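Replicase polyprotein 1a (Avian infectious bronchitis virus, PDB 3LD1) is cleaved into the non-structural proteins of the avian coronavirus replicase, including nsp2, the source of this fragment, whose function is not firmly established. Local coordinates at residues Phe261-Val266 with Ala346-His351; Ala265-Asp270 with Glu283-Ala288; Gly278-Glu283 with Gly323-Tyr328; Val293-Met298 with Ala339-Asn344; Ala309-Glu314 with Phe330-Arg335. The protein carries 3 engineered substitutions. All blocks are in the same frame, centred on the assembly; numbering follows the deposited sequence.

Overall arrangement
All five contacts lie in the beta-rich C-terminal part of the chain, where a four-stranded antiparallel sheet packs beside a larger mixed sheet. Contact 2 pairs two neighbouring strands of the smaller sheet. Contacts 1 and 3 join that sheet to the larger one, their centres about 13 Å apart, and contact 1 shares Ala265 and Val266 with contact 2. Contact 4 lies within the larger sheet, its centre about 11 Å from that of contact 3, and is linked to contact 2 through Ser342 and Val284. Contact 5 joins the loop 309-314 to the hairpin end of strand 325-332; its centre is about 23 Å from that of contact 2, whereas Tyr328 of contact 3 reaches it through Glu314.

Contact 1 (Phe261-Val266 with Ala346-His351); sequences FREAAV and ALHDVH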
# COMPACT_ATOMS: atom_id res chain seq x y z
N PHE A 261 -14.16 7.34 15.62
CA PHE A 261 -15.48 6.80 15.59
C PHE A 261 -15.50 5.65 14.61
O PHE A 261 -14.46 5.27 14.10
CB PHE A 261 -16.39 7.92 15.17
CG PHE A 261 -16.79 8.83 16.32
CD1 PHE A 261 -16.30 10.10 16.42
CD2 PHE A 261 -17.65 8.35 17.34
CE1 PHE A 261 -16.65 10.92 17.51
CE2 PHE A 261 -17.99 9.15 18.39
CZ PHE A 261 -17.46 10.44 18.49
N ARG A 262 -16.66 5.06 14.33
CA ARG A 262 -16.66 3.80 13.52
C ARG A 262 -15.80 3.95 12.29
O ARG A 262 -14.98 3.13 12.00
CB ARG A 262 -18.08 3.34 13.10
CG ARG A 262 -18.60 2.06 13.76
CD ARG A 262 -19.67 2.34 14.79
NE ARG A 262 -21.07 1.99 14.43
CZ ARG A 262 -21.93 2.77 13.74
NH1 ARG A 262 -21.53 3.95 13.22
NH2 ARG A 262 -23.19 2.34 13.54
N GLU A 263 -15.98 5.07 11.61
CA GLU A 263 -15.58 5.25 10.24
C GLU A 263 -14.98 6.58 9.99
O GLU A 263 -14.87 6.92 8.86
CB GLU A 263 -16.81 5.17 9.34
CG GLU A 263 -17.27 3.76 9.08
CD GLU A 263 -18.73 3.75 8.59
OE1 GLU A 263 -19.04 2.92 7.66
OE2 GLU A 263 -19.54 4.59 9.14
N ALA A 264 -14.60 7.33 11.02
CA ALA A 264 -14.01 8.66 10.82
C ALA A 264 -13.21 9.12 12.02
O ALA A 264 -13.49 8.69 13.17
CB ALA A 264 -15.09 9.71 10.52
N ALA A 265 -12.24 10.00 11.77
CA ALA A 265 -11.49 10.62 12.82
C ALA A 265 -11.80 12.08 12.85
O ALA A 265 -11.80 12.73 11.78
CB ALA A 265 -10.04 10.48 12.59
N VAL A 266 -12.02 12.60 14.06
CA VAL A 266 -12.22 14.02 14.20
C VAL A 266 -11.29 14.48 15.25
O VAL A 266 -11.01 13.73 16.19
CB VAL A 266 -13.61 14.30 14.75
CG1 VAL A 266 -14.70 13.83 13.77
CG2 VAL A 266 -13.80 13.69 16.22
N ALA A 346 -22.70 14.48 9.34
CA ALA A 346 -23.08 13.67 10.48
C ALA A 346 -22.44 12.33 10.28
O ALA A 346 -22.44 11.75 9.15
CB ALA A 346 -24.57 13.52 10.58
N LEU A 347 -21.86 11.83 11.34
CA LEU A 347 -21.23 10.51 11.27
C LEU A 347 -22.22 9.43 11.65
O LEU A 347 -23.24 9.73 12.25
CB LEU A 347 -20.15 10.49 12.29
CG LEU A 347 -18.72 10.88 11.96
CD1 LEU A 347 -18.46 11.95 10.82
CD2 LEU A 347 -18.14 11.28 13.23
N HIS A 348 -21.94 8.17 11.34
CA HIS A 348 -23.01 7.21 11.61
C HIS A 348 -22.99 6.55 13.03
O HIS A 348 -23.57 5.46 13.19
CB HIS A 348 -23.08 6.16 10.51
CG HIS A 348 -23.17 6.72 9.13
ND1 HIS A 348 -22.61 6.09 8.05
CD2 HIS A 348 -23.77 7.83 8.65
CE1 HIS A 348 -22.87 6.78 6.95
NE2 HIS A 348 -23.55 7.85 7.30
N ASP A 349 -22.38 7.16 14.04
CA ASP A 349 -22.46 6.53 15.34
C ASP A 349 -23.73 6.82 16.13
O ASP A 349 -23.70 7.45 17.19
CB ASP A 349 -21.22 6.81 16.14
CG ASP A 349 -19.99 6.44 15.38
OD1 ASP A 349 -19.70 7.16 14.43
OD2 ASP A 349 -19.35 5.41 15.68
N VAL A 350 -24.84 6.31 15.60
CA VAL A 350 -26.13 6.75 16.05
C VAL A 350 -26.45 6.26 17.47
O VAL A 350 -26.38 5.08 17.72
CB VAL A 350 -27.24 6.36 15.06
CG1 VAL A 350 -28.58 6.95 15.55
CG2 VAL A 350 -26.96 6.92 13.69
N HIS A 351 -26.78 7.18 18.38
CA HIS A 351 -27.30 6.82 19.70
C HIS A 351 -28.79 7.20 19.91
O HIS A 351 -29.27 8.18 19.36
CB HIS A 351 -26.41 7.43 20.79
CG HIS A 351 -25.02 6.85 20.84
ND1 HIS A 351 -24.13 6.93 19.79
CD2 HIS A 351 -24.35 6.20 21.84
CE1 HIS A 351 -22.99 6.34 20.12
NE2 HIS A 351 -23.10 5.86 21.35
O HOH W 1 -19.53 7.52 10.06
O HOH W 2 -18.26 7.07 12.09
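The turn that leads into strand 265-269, carrying Phe261 and Arg262, meets an irregular stretch within strand 345-355 at His348 and Asp349. Asp349 is the central residue of an inverse gamma turn, and its carboxylate is turned to the opposite backbone. Arg262 N donates to Asp349 OD2 at 3.0 Å, using the syn lone pair with an N-H...O angle of 155°. The Arg262 side chain, bent at chi2 and chi3, runs past the carboxylate in the opposite direction, so that Asp349 OD2 also lies 3.6 Å from NH1 in a salt bridge. Beyond it the guanidinium presents its edge to His348 O; NH1 lies 2.5 Å from it, a bent, weak hydrogen bond whose shortness is doubtful. The same carbonyl closes the gamma turn by a weak bond from Val350 N.

Two waters complete the polar seam: one bridges Glu263 OE2 and His348 N, and the other accepts from Glu263 N and donates to Asp349 OD1 at 2.7 Å. On the apolar side, Leu347 sends CD2 to Phe261 CD1 at 3.9 Å, crossing the phenyl side chain at about a right angle, while CD1 approaches Ala264 CB at 4.1 Å. The His348 imidazole is held elsewhere, through NE2, by Thr291 OG1. This inverse gamma turn interrupts strand 345-355 where the two sheets meet, its aspartate accepting a backbone N-H from the loop before strand 265-269.

Contact 2 (Ala265-Asp270 with Glu283-Ala288); sequences AVKIVD and EVVGNA
The flat groups joining Ala265-Lys267 to Glu283-Val285 are peptides, linked by three hydrogen bonds. Glu283 N donates to Lys267 O at 2.8 Å. In the return bond Lys267 N approaches Glu283 O from above its carbonyl plane, 36° out of it. Val285 N reaches Ala265 O at 2.7 Å, almost straight at 170°. Between the Lys267-Glu283 pair and the Val285 N to Ala265 O bond, Val266 and Val284 form a non-hydrogen-bonded antiparallel pair with their CA atoms 4.0 Å apart, and both side chains lie on one face of the sheet.

On the other face Lys267 and Glu283 run side by side in the same direction. Lys267 CG rests 3.9 Å from Glu283 CB, and the same CG also meets Val285 CG1, the Lys267 and Val285 side chains crossing at about a right angle. Lys267 and Glu283 touch through their methylenes; Lys267 NZ and Glu283 OE2, 5.9 Å apart, form no salt bridge. At the end of the Glu283 side chain, carboxylate oxygen OE1 lies 3.8 Å from Val269 CG1.

Strand 281-285 forms the outer edge of the four-stranded sheet, and strand 258-260 flanks 265-269 on its other side. Ser342 OG accepts from Val284 N, and Leu347 of strand 345-355 packs on the Val284 side chain.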
# COMPACT_ATOMS: atom_id res chain seq x y z
N ALA A 265 -12.24 10.00 11.77
CA ALA A 265 -11.49 10.62 12.82
C ALA A 265 -11.80 12.08 12.85
O ALA A 265 -11.80 12.73 11.78
CB ALA A 265 -10.04 10.48 12.59
N VAL A 266 -12.02 12.60 14.06
CA VAL A 266 -12.22 14.02 14.20
C VAL A 266 -11.29 14.48 15.25
O VAL A 266 -11.01 13.73 16.19
CB VAL A 266 -13.61 14.30 14.75
CG1 VAL A 266 -14.70 13.83 13.77
CG2 VAL A 266 -13.80 13.69 16.22
N LYS A 267 -10.85 15.73 15.16
CA LYS A 267 -10.35 16.40 16.34
C LYS A 267 -11.47 17.01 17.19
O LYS A 267 -12.49 17.56 16.64
CB LYS A 267 -9.41 17.53 16.02
CG LYS A 267 -9.38 18.06 14.65
CD LYS A 267 -8.17 19.02 14.61
CE LYS A 267 -8.07 19.83 15.95
NZ LYS A 267 -7.01 19.29 16.90
N ILE A 268 -11.24 16.92 18.51
CA ILE A 268 -12.08 17.47 19.50
C ILE A 268 -11.62 18.90 19.70
O ILE A 268 -10.47 19.14 19.96
CB ILE A 268 -11.87 16.73 20.83
CG1 ILE A 268 -12.07 15.24 20.68
CG2 ILE A 268 -12.81 17.26 21.90
CD1 ILE A 268 -10.92 14.50 21.43
N VAL A 269 -12.51 19.85 19.65
CA VAL A 269 -12.08 21.19 19.97
C VAL A 269 -12.86 21.70 21.17
O VAL A 269 -14.13 21.57 21.22
CB VAL A 269 -12.19 22.17 18.76
CG1 VAL A 269 -12.32 21.42 17.40
CG2 VAL A 269 -13.33 23.02 18.88
N ASP A 270 -12.12 22.23 22.16
CA ASP A 270 -12.74 22.76 23.34
C ASP A 270 -13.34 24.08 22.97
O ASP A 270 -12.80 24.77 22.17
CB ASP A 270 -11.73 22.98 24.46
CG ASP A 270 -11.06 21.69 24.94
OD1 ASP A 270 -10.06 21.86 25.66
OD2 ASP A 270 -11.51 20.54 24.63
N GLU A 283 -14.25 18.07 14.51
CA GLU A 283 -13.79 18.43 13.13
C GLU A 283 -13.17 17.22 12.44
O GLU A 283 -12.03 16.81 12.83
CB GLU A 283 -12.70 19.50 13.16
CG GLU A 283 -13.16 20.94 12.99
CD GLU A 283 -12.03 21.95 13.37
OE1 GLU A 283 -12.32 23.01 13.98
OE2 GLU A 283 -10.84 21.65 13.11
N VAL A 284 -13.86 16.68 11.42
CA VAL A 284 -13.39 15.54 10.64
C VAL A 284 -11.98 15.81 10.16
O VAL A 284 -11.69 16.93 9.70
CB VAL A 284 -14.32 15.29 9.35
CG1 VAL A 284 -13.63 14.50 8.26
CG2 VAL A 284 -15.48 14.57 9.72
N VAL A 285 -11.11 14.79 10.20
CA VAL A 285 -9.81 14.89 9.52
C VAL A 285 -9.60 13.67 8.58
O VAL A 285 -9.99 12.54 8.95
CB VAL A 285 -8.63 15.10 10.54
CG1 VAL A 285 -8.61 16.54 11.14
CG2 VAL A 285 -8.65 14.08 11.63
N GLY A 286 -9.08 13.92 7.37
CA GLY A 286 -8.72 12.87 6.49
C GLY A 286 -9.98 12.28 5.94
O GLY A 286 -10.98 12.98 5.78
N ASN A 287 -9.97 11.01 5.59
CA ASN A 287 -11.16 10.53 4.88
C ASN A 287 -12.21 9.98 5.82
O ASN A 287 -11.91 9.07 6.66
CB ASN A 287 -10.80 9.51 3.78
CG ASN A 287 -9.65 9.96 2.92
OD1 ASN A 287 -8.58 9.34 2.90
ND2 ASN A 287 -9.83 11.09 2.26
N ALA A 288 -13.44 10.49 5.69
CA ALA A 288 -14.56 10.13 6.58
C ALA A 288 -15.75 9.61 5.77
O ALA A 288 -16.01 10.13 4.66
CB ALA A 288 -15.00 11.32 7.37

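Contact 3 (Gly278-Glu283 with Gly323-Tyr328); sequences GTKGFE and GGHLCY
Gly324 O receives Lys280 N at 2.8 Å, along a bond that is almost straight at 171°. A water linking it to Gly278 O also donates to it, at 3.1 Å, and the CA-H of Thr279 approaches. Lys280 answers with its own carbonyl: Leu326 N donates to Lys280 O at 2.8 Å, with the CA-H of His325 beside it. Lys280 therefore gives to the residue before His325 and takes from the residue after it, a single backbone bridge. Farther along, a second water accepts from Phe282 N and donates to Leu326 O, extending the link where the strands diverge.

Side chains pack beside the bridge. The rings of Phe282 and His325 are close to parallel, at 13°, but slid so far that they barely overlap, with centroids 5.2 Å apart. The nearest approach is Phe282 CZ to His325 CD2 at 3.3 Å. Lys280 lies alongside the imidazole, pointing the same way, with CB at 3.8 Å from CD2. Within its own segment His325 ND1 donates to Gly323 O, which steadies the ring, and Phe249 stacks on the imidazole from outside. This is an isolated beta bridge where the approach to strand 281-285 meets the start of strand 325-332, joining the two sheets, supplemented by bridging waters and an aromatic cluster.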
# COMPACT_ATOMS: atom_id res chain seq x y z
N GLY A 278 -17.31 26.09 27.12
CA GLY A 278 -17.02 24.74 27.59
C GLY A 278 -17.69 23.71 26.75
O GLY A 278 -17.54 22.53 27.02
N THR A 279 -18.45 24.14 25.73
CA THR A 279 -19.02 23.21 24.75
C THR A 279 -17.92 22.65 23.86
O THR A 279 -17.15 23.40 23.31
CB THR A 279 -20.05 23.91 23.83
OG1 THR A 279 -21.03 24.59 24.62
CG2 THR A 279 -20.76 22.88 22.97
N LYS A 280 -17.90 21.34 23.64
CA LYS A 280 -16.94 20.76 22.75
C LYS A 280 -17.54 20.34 21.44
O LYS A 280 -18.72 19.97 21.40
CB LYS A 280 -16.39 19.48 23.38
CG LYS A 280 -15.53 19.70 24.57
CD LYS A 280 -15.06 18.37 25.23
CE LYS A 280 -13.98 18.65 26.26
NZ LYS A 280 -13.05 17.44 26.31
N GLY A 281 -16.71 20.28 20.39
CA GLY A 281 -17.20 19.76 19.13
C GLY A 281 -16.21 18.94 18.33
O GLY A 281 -15.09 18.68 18.76
N PHE A 282 -16.62 18.53 17.15
CA PHE A 282 -15.77 17.69 16.35
C PHE A 282 -15.49 18.30 15.00
O PHE A 282 -16.34 19.02 14.44
CB PHE A 282 -16.41 16.34 16.19
CG PHE A 282 -16.97 15.72 17.49
CD1 PHE A 282 -16.11 15.27 18.52
CD2 PHE A 282 -18.37 15.57 17.66
CE1 PHE A 282 -16.63 14.65 19.64
CE2 PHE A 282 -18.90 14.97 18.80
CZ PHE A 282 -18.02 14.48 19.78
N GLU A 283 -14.25 18.07 14.51
CA GLU A 283 -13.79 18.43 13.13
C GLU A 283 -13.17 17.22 12.44
O GLU A 283 -12.03 16.81 12.83
CB GLU A 283 -12.70 19.50 13.16
CG GLU A 283 -13.16 20.94 12.99
CD GLU A 283 -12.03 21.95 13.37
OE1 GLU A 283 -12.32 23.01 13.98
OE2 GLU A 283 -10.84 21.65 13.11
N GLY A 323 -23.95 15.63 26.58
CA GLY A 323 -22.72 15.33 27.30
C GLY A 323 -21.64 16.37 26.99
O GLY A 323 -20.50 16.03 26.81
N GLY A 324 -22.00 17.63 26.86
CA GLY A 324 -21.03 18.69 26.68
C GLY A 324 -20.47 18.85 25.29
O GLY A 324 -19.58 19.68 25.11
N HIS A 325 -21.00 18.07 24.34
CA HIS A 325 -20.56 18.05 22.94
C HIS A 325 -21.68 18.43 22.00
O HIS A 325 -22.84 17.90 22.12
CB HIS A 325 -20.23 16.62 22.51
CG HIS A 325 -19.01 16.06 23.15
ND1 HIS A 325 -19.03 15.48 24.40
CD2 HIS A 325 -17.73 15.98 22.71
CE1 HIS A 325 -17.81 15.09 24.72
NE2 HIS A 325 -17.00 15.42 23.73
N LEU A 326 -21.34 19.21 20.98
CA LEU A 326 -22.30 19.64 19.97
C LEU A 326 -22.57 18.49 19.05
O LEU A 326 -21.66 18.04 18.31
CB LEU A 326 -21.77 20.79 19.15
CG LEU A 326 -22.68 21.97 18.83
CD1 LEU A 326 -22.26 22.61 17.50
CD2 LEU A 326 -24.16 21.66 18.79
N CYS A 327 -23.80 17.95 19.13
CA CYS A 327 -24.15 16.80 18.35
C CYS A 327 -25.24 17.16 17.35
O CYS A 327 -25.79 18.26 17.36
CB CYS A 327 -24.64 15.68 19.25
SG CYS A 327 -23.48 14.99 20.40
N TYR A 328 -25.51 16.24 16.45
CA TYR A 328 -26.61 16.30 15.52
C TYR A 328 -27.65 15.39 16.10
O TYR A 328 -27.34 14.30 16.63
CB TYR A 328 -26.20 15.68 14.22
CG TYR A 328 -27.28 15.65 13.16
CD1 TYR A 328 -27.66 16.83 12.50
CD2 TYR A 328 -27.90 14.42 12.78
CE1 TYR A 328 -28.64 16.79 11.53
CE2 TYR A 328 -28.87 14.38 11.80
CZ TYR A 328 -29.25 15.57 11.17
OH TYR A 328 -30.19 15.56 10.16
O HOH W 3 -17.65 20.07 27.53
O HOH W 4 -19.73 19.12 16.78

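Contact 4 (Val293-Met298 with Ala339-Asn344); sequences VVVRGM and APLSGN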
# COMPACT_ATOMS: atom_id res chain seq x y z
N VAL A 293 -25.96 16.58 6.12
CA VAL A 293 -27.23 16.89 6.72
C VAL A 293 -27.53 18.41 6.72
O VAL A 293 -26.63 19.22 6.40
CB VAL A 293 -27.25 16.44 8.16
CG1 VAL A 293 -27.24 14.86 8.28
CG2 VAL A 293 -26.12 17.18 8.95
N VAL A 294 -28.79 18.77 7.10
CA VAL A 294 -29.18 20.14 7.41
C VAL A 294 -29.49 20.38 8.87
O VAL A 294 -30.29 19.68 9.45
CB VAL A 294 -30.49 20.53 6.69
CG1 VAL A 294 -30.93 21.96 7.07
CG2 VAL A 294 -30.39 20.29 5.13
N VAL A 295 -28.95 21.44 9.46
CA VAL A 295 -29.19 21.64 10.84
C VAL A 295 -30.10 22.80 10.89
O VAL A 295 -29.66 23.91 10.63
CB VAL A 295 -27.83 22.01 11.56
CG1 VAL A 295 -27.93 21.99 13.10
CG2 VAL A 295 -26.75 21.06 11.16
N ARG A 296 -31.36 22.60 11.27
CA ARG A 296 -32.37 23.73 11.27
C ARG A 296 -32.07 24.74 12.31
O ARG A 296 -32.34 25.91 12.07
CB ARG A 296 -33.83 23.27 11.48
CG ARG A 296 -34.35 22.39 10.34
CD ARG A 296 -34.96 21.08 10.86
NE ARG A 296 -35.64 20.36 9.79
CZ ARG A 296 -36.96 20.41 9.54
NH1 ARG A 296 -37.78 21.15 10.30
NH2 ARG A 296 -37.46 19.69 8.53
N GLY A 297 -31.57 24.30 13.48
CA GLY A 297 -31.30 25.19 14.63
C GLY A 297 -30.97 24.29 15.82
O GLY A 297 -30.87 23.03 15.71
N MET A 298 -30.77 24.92 16.99
CA MET A 298 -30.44 24.20 18.24
C MET A 298 -31.72 23.89 18.93
O MET A 298 -32.58 24.75 18.98
CB MET A 298 -29.67 25.08 19.25
CG MET A 298 -29.02 24.27 20.38
SD MET A 298 -27.54 23.33 19.83
CE MET A 298 -26.41 24.75 19.73
N ALA A 339 -26.22 12.02 16.86
CA ALA A 339 -25.03 11.57 16.14
C ALA A 339 -23.88 12.56 16.23
O ALA A 339 -24.10 13.79 16.52
CB ALA A 339 -25.35 11.26 14.70
N PRO A 340 -22.63 12.05 16.03
CA PRO A 340 -21.50 13.02 16.02
C PRO A 340 -21.62 13.95 14.84
O PRO A 340 -22.10 13.53 13.82
CB PRO A 340 -20.24 12.14 16.02
CG PRO A 340 -20.73 10.73 16.39
CD PRO A 340 -22.19 10.66 15.88
N LEU A 341 -21.27 15.21 15.01
CA LEU A 341 -21.41 16.19 13.94
C LEU A 341 -20.14 16.98 13.73
O LEU A 341 -19.54 17.42 14.72
CB LEU A 341 -22.51 17.20 14.32
CG LEU A 341 -23.03 18.34 13.41
CD1 LEU A 341 -23.57 17.83 12.07
CD2 LEU A 341 -24.10 19.32 14.07
N SER A 342 -19.79 17.24 12.46
CA SER A 342 -18.71 18.18 12.12
C SER A 342 -19.25 19.09 11.03
O SER A 342 -19.59 18.60 9.93
CB SER A 342 -17.56 17.35 11.60
OG SER A 342 -16.63 18.15 10.91
N GLY A 343 -19.39 20.41 11.31
CA GLY A 343 -20.00 21.34 10.33
C GLY A 343 -21.40 20.78 10.04
O GLY A 343 -22.23 20.70 10.95
N ASN A 344 -21.63 20.31 8.79
CA ASN A 344 -22.90 19.80 8.26
C ASN A 344 -22.70 18.36 7.85
O ASN A 344 -23.33 17.82 6.95
CB ASN A 344 -23.37 20.61 7.04
CG ASN A 344 -24.04 21.98 7.41
OD1 ASN A 344 -23.90 22.96 6.70
ND2 ASN A 344 -24.76 22.02 8.48
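Val293 makes the close part of this contact, while Val295 and Asn344 form its outer side at the surface. Val293 N donates to Asn344 O at 3.0 Å; the bond is nearly straight, 171°, although the donor is tilted 33° from the carbonyl plane. The same carbonyl oxygen lies 3.5 Å from Val293 CG2. With chi1 at -69° placing CG1 anti to the carbonyl carbon, CG2 falls between the backbone N and the carbonyl carbon. That branch also reaches inward to Leu341 CD1 at 4.1 Å. Leu341 has its CG anti to the backbone N, which carries the isobutyl group toward the opposite strand and gives Val293 a buried partner.

Outward the packing is looser. Val295 CG2 touches Leu341 CD2 only at 4.3 Å, and its closer neighbour is the Asn344 amide, with ND2 at 3.5 Å. The two side chains cross at a slant. Asn344 CB lies against Val293 O at 3.6 Å, while Asn344 itself lies on the surface.

Strand 345-355 pairs with both 291-298 and 335-342, and its Ala346 packs on Val293. Tyr328 of strand 325-332 touches both Val293 and Leu341, and strand 316-322 runs parallel to 291-298, pairing with it through the backbone of Val294 and Arg296.

Contact 5 (Ala309-Glu314 with Phe330-Arg335); sequences AEIPVE and FKSGDR
Phe330, the first residue of its segment, carries the contact by laying its ring against Ile311, Val313 and Glu314. At chi1 63° CG lies between the backbone N and the carbonyl carbon, a crowded position that brings the ring to the loop 309-314. One face receives the Val313-Glu314 peptide, with Glu314 N 3.7 Å over the ring plane, nearer its perimeter than its centre. At the edge, Ile311 CD1 lies in the plane and meets Phe330 CE2 at 3.6 Å; the two side chains run antiparallel alongside one another. Pro312 O comes in obliquely, 3.4 Å from Phe330 CE2. The Glu314 side chain crosses the phenyl group at about a right angle, and its CG presses on Phe330 CD2 at 3.4 Å.

The CB of Lys331 points away from the loop; the residue contributes its carbonyl oxygen, 3.8 Å from Glu314 CG. The CB of Ser332 points toward the loop again, but the contact is loose: its OG is 4.2 Å from Ile311 CD1. From Ser332 the chain reverses in a type II' turn to Arg335, with Gly333 taking the positive phi of its second position (68°). Ser332 N donates to Arg335 O at 2.7 Å, while the return bond from Arg335 N is weak.

The turn closes the hairpin of strands 325-332 and 335-342, and Tyr337 from the second strand meets the Phe330 ring. The loop runs from strand 302-308 into 316-322; Tyr328 OH bonds to Glu314 O, and Val313 packs on strands 291-298 and 345-355.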
# COMPACT_ATOMS: atom_id res chain seq x y z
N ALA A 309 -28.29 2.66 17.80
CA ALA A 309 -29.50 2.32 17.02
C ALA A 309 -29.27 1.59 15.73
O ALA A 309 -30.09 0.72 15.31
CB ALA A 309 -30.40 3.56 16.76
N GLU A 310 -28.18 1.92 15.05
CA GLU A 310 -27.95 1.20 13.81
C GLU A 310 -29.10 1.53 12.90
O GLU A 310 -29.88 0.63 12.55
CB GLU A 310 -27.98 -0.33 14.04
CG GLU A 310 -27.22 -1.06 13.00
CD GLU A 310 -25.84 -0.46 12.88
OE1 GLU A 310 -25.72 0.65 12.29
OE2 GLU A 310 -24.88 -1.07 13.44
N ILE A 311 -29.24 2.81 12.55
CA ILE A 311 -30.26 3.21 11.58
C ILE A 311 -29.73 4.39 10.80
O ILE A 311 -28.82 5.11 11.27
CB ILE A 311 -31.67 3.54 12.22
CG1 ILE A 311 -31.62 4.75 13.13
CG2 ILE A 311 -32.31 2.37 12.94
CD1 ILE A 311 -32.09 5.91 12.42
N PRO A 312 -30.31 4.60 9.61
CA PRO A 312 -30.05 5.75 8.78
C PRO A 312 -30.09 7.09 9.52
O PRO A 312 -31.02 7.40 10.30
CB PRO A 312 -31.18 5.67 7.74
CG PRO A 312 -31.37 4.18 7.54
CD PRO A 312 -31.22 3.64 8.96
N VAL A 313 -29.03 7.86 9.29
CA VAL A 313 -29.06 9.21 9.66
C VAL A 313 -30.03 10.01 8.76
O VAL A 313 -29.89 9.99 7.56
CB VAL A 313 -27.65 9.79 9.60
CG1 VAL A 313 -27.69 11.32 9.80
CG2 VAL A 313 -26.75 9.09 10.64
N GLU A 314 -31.00 10.71 9.34
CA GLU A 314 -31.88 11.54 8.58
C GLU A 314 -31.12 12.77 8.14
O GLU A 314 -30.30 13.32 8.90
CB GLU A 314 -33.11 11.91 9.43
CG GLU A 314 -34.04 10.72 9.73
CD GLU A 314 -34.45 9.94 8.41
OE1 GLU A 314 -35.07 10.56 7.51
OE2 GLU A 314 -34.10 8.73 8.25
N PHE A 330 -31.75 14.02 15.33
CA PHE A 330 -32.81 13.89 14.38
C PHE A 330 -33.95 13.04 14.93
O PHE A 330 -33.74 12.26 15.81
CB PHE A 330 -32.29 13.32 13.07
CG PHE A 330 -31.72 11.93 13.15
CD1 PHE A 330 -30.41 11.72 13.50
CD2 PHE A 330 -32.49 10.83 12.76
CE1 PHE A 330 -29.85 10.43 13.50
CE2 PHE A 330 -31.96 9.52 12.74
CZ PHE A 330 -30.65 9.32 13.12
N LYS A 331 -35.15 13.21 14.35
CA LYS A 331 -36.39 12.48 14.66
C LYS A 331 -36.71 11.41 13.57
O LYS A 331 -36.55 11.64 12.39
CB LYS A 331 -37.53 13.50 14.75
CG LYS A 331 -38.74 13.12 15.63
CD LYS A 331 -39.95 14.09 15.48
CE LYS A 331 -41.19 13.54 16.33
NZ LYS A 331 -42.48 14.26 16.10
N SER A 332 -37.16 10.24 14.00
CA SER A 332 -37.36 9.11 13.11
C SER A 332 -38.63 8.36 13.53
O SER A 332 -38.59 7.53 14.46
CB SER A 332 -36.15 8.18 13.19
OG SER A 332 -35.95 7.58 11.95
N GLY A 333 -39.74 8.70 12.87
CA GLY A 333 -41.03 8.36 13.40
C GLY A 333 -41.27 9.16 14.68
O GLY A 333 -41.15 10.43 14.70
N ASP A 334 -41.58 8.45 15.78
CA ASP A 334 -41.94 9.20 17.01
C ASP A 334 -40.71 9.38 17.86
O ASP A 334 -40.79 10.11 18.86
CB ASP A 334 -43.05 8.55 17.86
CG ASP A 334 -44.00 7.63 17.04
OD1 ASP A 334 -44.23 6.49 17.53
OD2 ASP A 334 -44.51 8.02 15.93
N ARG A 335 -39.60 8.75 17.45
CA ARG A 335 -38.36 8.63 18.21
C ARG A 335 -37.26 9.61 17.80
O ARG A 335 -37.17 10.04 16.66
CB ARG A 335 -37.78 7.24 18.00
CG ARG A 335 -38.77 6.14 18.09
CD ARG A 335 -38.84 5.68 19.48
NE ARG A 335 -37.48 5.33 19.84
CZ ARG A 335 -36.88 4.19 19.54
NH1 ARG A 335 -37.52 3.22 18.88
NH2 ARG A 335 -35.62 4.01 19.92